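Local atomic coordinates of kelch-like protein 7 (Homo sapiens, PDB entry 3II7), a protein that serves as the substrate-specific adapter of a CUL3-RBX1 E3 ubiquitin ligase, of which this chain is the six-bladed Kelch-repeat beta-propeller domain. Residues L61-M72 with S84-L95. Sequence-based numbering, arbitrary orientation. Where two conformers were deposited one is given.
Sequences LGGSQLFPIKRM and SKLGPPTPRDSL. With EDO (1,2-ethanediol), chain P; EDO (1,2-ethanediol), chain R; EDO (1,2-ethanediol), chain O.
Ser64 and Asp93 meet where two loops of the second Kelch repeat lie against each other, at the end of one blade of the six-bladed beta-propeller. Segment 61-72 carries the double glycine of the repeat into strand 71-76; segment 84-95 ends strand 81-86 and crosses toward the next blade. In one of its two conformers, Ser64 OG donates to Asp93 OD2 over 2.9 Å, reaching the syn side of the carboxylate 19° out of its plane. There the hydroxyl lies between its N and carbonyl carbon (chi1 56°), turned to the acid, and is also hydrogen-bonded with Arg47 NH1. Were Asp93 an alanine, the hydroxyl would probably lose this acceptor and a gap open beside Gly63, whose C lies 3.1 Å from Asp93 OD1. Both glycines have positive phi. A CB on Gly62 would collide with Leu95 CD2 and crowd Arg92 O; without it, Gly63 N bonds Arg92 O at 2.9 Å, from above the carbonyl plane.

Deeper in, Leu61 and Leu95 cross obliquely, CD1 to CD1 at 3.6 Å, beside Thr106 of the next blade. Pro91 leans on 61-72, its CB on Pro68 CB and its CG on the aliphatic CG of Lys70, whose extended chain carries the ammonium away. A water sits 2.8 Å from both Gly63 O and Ile69 O.

At the strand end, Met72 and Lys85 form an antiparallel hydrogen-bonded pair. With CG opposite its backbone N (chi1 176°), Met72 bends at the thioether to bring CE 4.0 Å from Lys85 CB; Tyr123 and Trp130 cover it. Arg71 lays its methylenes along Ser84 CB, while its NE and Ser84 OG share Asp73. Gly87, where a CB would crowd the opposing backbone, adds a bond beyond the hairpin's open end, N 2.7 Å from Lys70 O.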
loop_
_atom_site.group_PDB
_atom_site.type_symbol
_atom_site.label_atom_id
_atom_site.label_comp_id
_atom_site.label_asym_id
_atom_site.label_seq_id
_atom_site.Cartn_x
_atom_site.Cartn_y
_atom_site.Cartn_z
ATOM N N LEU A 61 -1.161 3.495 10.813
ATOM C CA LEU A 61 -0.116 4.390 11.319
ATOM C C LEU A 61 0.145 5.572 10.382
ATOM O O LEU A 61 -0.160 5.517 9.184
ATOM C CB LEU A 61 1.159 3.571 11.620
ATOM C CG LEU A 61 1.738 2.762 10.463
ATOM C CD1 LEU A 61 2.597 3.640 9.569
ATOM C CD2 LEU A 61 2.533 1.588 11.007
ATOM N N GLY A 62 0.688 6.655 10.956
ATOM C CA GLY A 62 0.980 7.854 10.197
ATOM C C GLY A 62 -0.264 8.633 9.827
ATOM O O GLY A 62 -1.381 8.382 10.352
ATOM N N GLY A 63 -0.087 9.596 8.935
ATOM C CA GLY A 63 -1.167 10.426 8.512
ATOM C C GLY A 63 -1.515 11.531 9.489
ATOM O O GLY A 63 -0.857 11.730 10.530
ATOM N N SER A 64 -2.562 12.251 9.146
ATOM C CA SER A 64 -2.940 13.445 9.889
ATOM C C SER A 64 -4.439 13.643 9.899
ATOM O O SER A 64 -5.164 13.056 9.093
ATOM C CB SER A 64 -2.273 14.667 9.260
ATOM O OG SER A 64 -2.601 14.790 7.868
ATOM N N GLN A 65 -4.883 14.483 10.834
ATOM C CA GLN A 65 -6.215 15.041 10.839
ATOM C C GLN A 65 -5.981 16.560 10.877
ATOM O O GLN A 65 -5.480 17.098 9.887
ATOM C CB GLN A 65 -7.026 14.448 11.986
ATOM C CG GLN A 65 -7.490 12.996 11.659
ATOM C CD GLN A 65 -7.585 12.077 12.878
ATOM O OE1 GLN A 65 -7.151 12.433 13.962
ATOM N NE2 GLN A 65 -8.157 10.874 12.687
ATOM N N LEU A 66 -6.267 17.248 11.991
ATOM C CA LEU A 66 -5.868 18.658 12.122
ATOM C C LEU A 66 -4.331 18.772 12.251
ATOM O O LEU A 66 -3.720 19.709 11.742
ATOM C CB LEU A 66 -6.578 19.331 13.321
ATOM C CG LEU A 66 -7.974 19.913 13.023
ATOM C CD1 LEU A 66 -7.863 21.131 12.097
ATOM C CD2 LEU A 66 -8.927 18.858 12.431
ATOM N N PHE A 67 -3.726 17.780 12.914
ATOM C CA PHE A 67 -2.291 17.740 13.153
ATOM C C PHE A 67 -1.790 16.336 12.799
ATOM O O PHE A 67 -2.602 15.425 12.573
ATOM C CB PHE A 67 -1.990 18.072 14.633
ATOM C CG PHE A 67 -2.538 19.425 15.086
ATOM C CD1 PHE A 67 -2.016 20.610 14.567
ATOM C CD2 PHE A 67 -3.571 19.501 16.017
ATOM C CE1 PHE A 67 -2.520 21.867 14.980
ATOM C CE2 PHE A 67 -4.078 20.749 16.435
ATOM C CZ PHE A 67 -3.547 21.925 15.907
ATOM N N PRO A 68 -0.462 16.152 12.735
ATOM C CA PRO A 68 0.099 14.806 12.527
ATOM C C PRO A 68 -0.298 13.860 13.671
ATOM O O PRO A 68 -0.269 14.259 14.841
ATOM C CB PRO A 68 1.612 15.060 12.515
ATOM C CG PRO A 68 1.742 16.515 12.171
ATOM C CD PRO A 68 0.598 17.179 12.774
ATOM N N ILE A 69 -0.694 12.639 13.338
ATOM C CA ILE A 69 -1.142 11.672 14.359
ATOM C C ILE A 69 0.038 10.873 14.898
ATOM O O ILE A 69 0.866 10.355 14.126
ATOM C CB ILE A 69 -2.208 10.732 13.812
ATOM C CG1 ILE A 69 -3.420 11.517 13.332
ATOM C CG2 ILE A 69 -2.626 9.745 14.875
ATOM C CD1 ILE A 69 -4.277 10.717 12.355
ATOM N N LYS A 70 0.109 10.768 16.229
ATOM C CA LYS A 70 1.238 10.113 16.896
ATOM C C LYS A 70 0.892 8.716 17.424
ATOM O O LYS A 70 1.762 7.998 17.887
ATOM C CB LYS A 70 1.731 10.992 18.054
ATOM C CG LYS A 70 2.106 12.415 17.618
ATOM C CD LYS A 70 2.812 13.159 18.747
ATOM C CE LYS A 70 2.992 14.633 18.388
ATOM N NZ LYS A 70 3.562 15.411 19.493
ATOM N N ARG A 71 -0.382 8.353 17.340
ATOM C CA ARG A 71 -0.875 7.079 17.797
ATOM C C ARG A 71 -0.988 6.081 16.638
ATOM O O ARG A 71 -1.342 6.455 15.527
ATOM C CB ARG A 71 -2.269 7.307 18.339
ATOM C CG ARG A 71 -2.876 6.157 19.034
ATOM C CD ARG A 71 -4.271 6.556 19.560
ATOM N NE ARG A 71 -5.225 6.692 18.476
ATOM C CZ ARG A 71 -5.748 7.826 18.022
ATOM N NH1 ARG A 71 -5.494 9.008 18.599
ATOM N NH2 ARG A 71 -6.568 7.778 16.990
ATOM N N MET A 72 -0.752 4.793 16.937
ATOM C CA MET A 72 -0.972 3.682 15.979
ATOM C C MET A 72 -2.201 2.943 16.447
ATOM O O MET A 72 -2.262 2.503 17.592
ATOM C CB MET A 72 0.258 2.736 16.008
ATOM C CG MET A 72 0.177 1.504 15.172
ATOM S SD MET A 72 1.862 0.882 14.861
ATOM C CE MET A 72 2.298 0.274 16.482
ATOM N N SER A 84 -4.635 0.657 20.922
ATOM C CA SER A 84 -3.722 1.693 20.422
ATOM C C SER A 84 -2.373 1.654 21.091
ATOM O O SER A 84 -2.276 1.434 22.310
ATOM C CB SER A 84 -4.325 3.082 20.612
ATOM O OG SER A 84 -5.576 3.192 19.987
ATOM N N LYS A 85 -1.342 1.879 20.286
ATOM C CA LYS A 85 0.045 1.978 20.733
ATOM C C LYS A 85 0.611 3.304 20.245
ATOM O O LYS A 85 -0.070 4.033 19.582
ATOM C CB LYS A 85 0.838 0.822 20.146
ATOM C CG LYS A 85 0.369 -0.524 20.624
ATOM C CD LYS A 85 0.801 -0.740 22.075
ATOM C CE LYS A 85 0.137 -1.938 22.693
ATOM N NZ LYS A 85 0.277 -1.868 24.169
ATOM N N LEU A 86 1.847 3.637 20.626
ATOM C CA LEU A 86 2.446 4.859 20.119
ATOM C C LEU A 86 3.029 4.548 18.754
ATOM O O LEU A 86 3.522 3.455 18.522
ATOM C CB LEU A 86 3.450 5.468 21.114
ATOM C CG LEU A 86 2.757 6.174 22.310
ATOM C CD1 LEU A 86 3.789 6.683 23.352
ATOM C CD2 LEU A 86 1.826 7.338 21.855
ATOM N N GLY A 87 2.855 5.480 17.827
ATOM C CA GLY A 87 3.083 5.239 16.422
ATOM C C GLY A 87 4.490 5.523 16.058
ATOM O O GLY A 87 5.362 5.514 16.937
ATOM N N PRO A 88 4.744 5.802 14.748
ATOM C CA PRO A 88 6.116 5.969 14.427
ATOM C C PRO A 88 6.681 7.160 15.183
ATOM O O PRO A 88 5.968 8.153 15.376
ATOM C CB PRO A 88 6.110 6.193 12.895
ATOM C CG PRO A 88 4.831 6.864 12.617
ATOM C CD PRO A 88 3.851 6.329 13.696
ATOM N N PRO A 89 7.939 7.055 15.617
ATOM C CA PRO A 89 8.629 8.134 16.292
ATOM C C PRO A 89 8.537 9.458 15.539
ATOM O O PRO A 89 8.479 10.502 16.174
ATOM C CB PRO A 89 10.073 7.639 16.360
ATOM C CG PRO A 89 9.965 6.159 16.394
ATOM C CD PRO A 89 8.751 5.814 15.596
ATOM N N THR A 90 8.523 9.407 14.203
ATOM C CA THR A 90 8.405 10.609 13.374
ATOM C C THR A 90 7.060 10.583 12.660
ATOM O O THR A 90 6.893 9.874 11.672
ATOM C CB THR A 90 9.521 10.716 12.348
ATOM O OG1 THR A 90 10.787 10.749 13.015
ATOM C CG2 THR A 90 9.366 11.985 11.520
ATOM N N PRO A 91 6.082 11.341 13.176
ATOM C CA PRO A 91 4.791 11.383 12.483
ATOM C C PRO A 91 4.959 12.008 11.118
ATOM O O PRO A 91 5.726 12.970 10.957
ATOM C CB PRO A 91 3.921 12.259 13.384
ATOM C CG PRO A 91 4.583 12.228 14.730
ATOM C CD PRO A 91 6.052 12.094 14.443
ATOM N N ARG A 92 4.299 11.420 10.129
ATOM C CA ARG A 92 4.426 11.861 8.745
ATOM C C ARG A 92 3.293 11.296 7.893
ATOM O O ARG A 92 2.670 10.265 8.241
ATOM C CB ARG A 92 5.771 11.463 8.162
ATOM C CG ARG A 92 6.091 10.031 8.277
ATOM C CD ARG A 92 7.570 9.885 8.386
ATOM N NE ARG A 92 8.017 8.574 8.011
ATOM C CZ ARG A 92 8.215 7.561 8.830
ATOM N NH1 ARG A 92 7.968 7.666 10.117
ATOM N NH2 ARG A 92 8.680 6.414 8.334
ATOM N N ASP A 93 3.038 11.997 6.788
ATOM C CA ASP A 93 1.985 11.659 5.843
ATOM C C ASP A 93 2.598 10.984 4.609
ATOM O O ASP A 93 3.739 11.241 4.269
ATOM C CB ASP A 93 1.282 12.943 5.364
ATOM C CG ASP A 93 0.342 13.558 6.424
ATOM O OD1 ASP A 93 0.295 13.080 7.556
ATOM O OD2 ASP A 93 -0.366 14.537 6.089
ATOM N N SER A 94 1.789 10.188 3.936
ATOM C CA SER A 94 2.150 9.583 2.621
ATOM C C SER A 94 3.362 8.643 2.738
ATOM O O SER A 94 4.112 8.438 1.781
ATOM C CB SER A 94 2.353 10.687 1.561
ATOM O OG SER A 94 1.157 11.495 1.456
ATOM N N LEU A 95 3.539 8.095 3.931
ATOM C CA LEU A 95 4.531 7.037 4.189
ATOM C C LEU A 95 3.978 5.707 3.662
ATOM O O LEU A 95 2.790 5.597 3.366
ATOM C CB LEU A 95 4.830 6.952 5.687
ATOM C CG LEU A 95 3.806 6.297 6.624
ATOM C CD1 LEU A 95 4.351 6.356 8.044
ATOM C CD2 LEU A 95 2.424 6.925 6.530
HETATM C C1 EDO P . -3.431 14.793 15.812
HETATM O O1 EDO P . -3.439 15.629 16.975
HETATM C C2 EDO P . -4.795 14.822 15.138
HETATM O O2 EDO P . -5.204 16.177 14.844
HETATM C C1 EDO R . 4.308 1.221 21.960
HETATM O O1 EDO R . 3.188 1.997 22.430
HETATM C C2 EDO R . 5.417 2.158 21.458
HETATM O O2 EDO R . 5.944 2.978 22.520
HETATM C C1 EDO O . -1.692 11.781 20.219
HETATM O O1 EDO O . -0.601 10.958 20.648
HETATM C C2 EDO O . -2.207 11.263 18.882
HETATM O O2 EDO O . -1.888 12.162 17.809
HETATM O O HOH W 1 1.585 10.828 11.460
#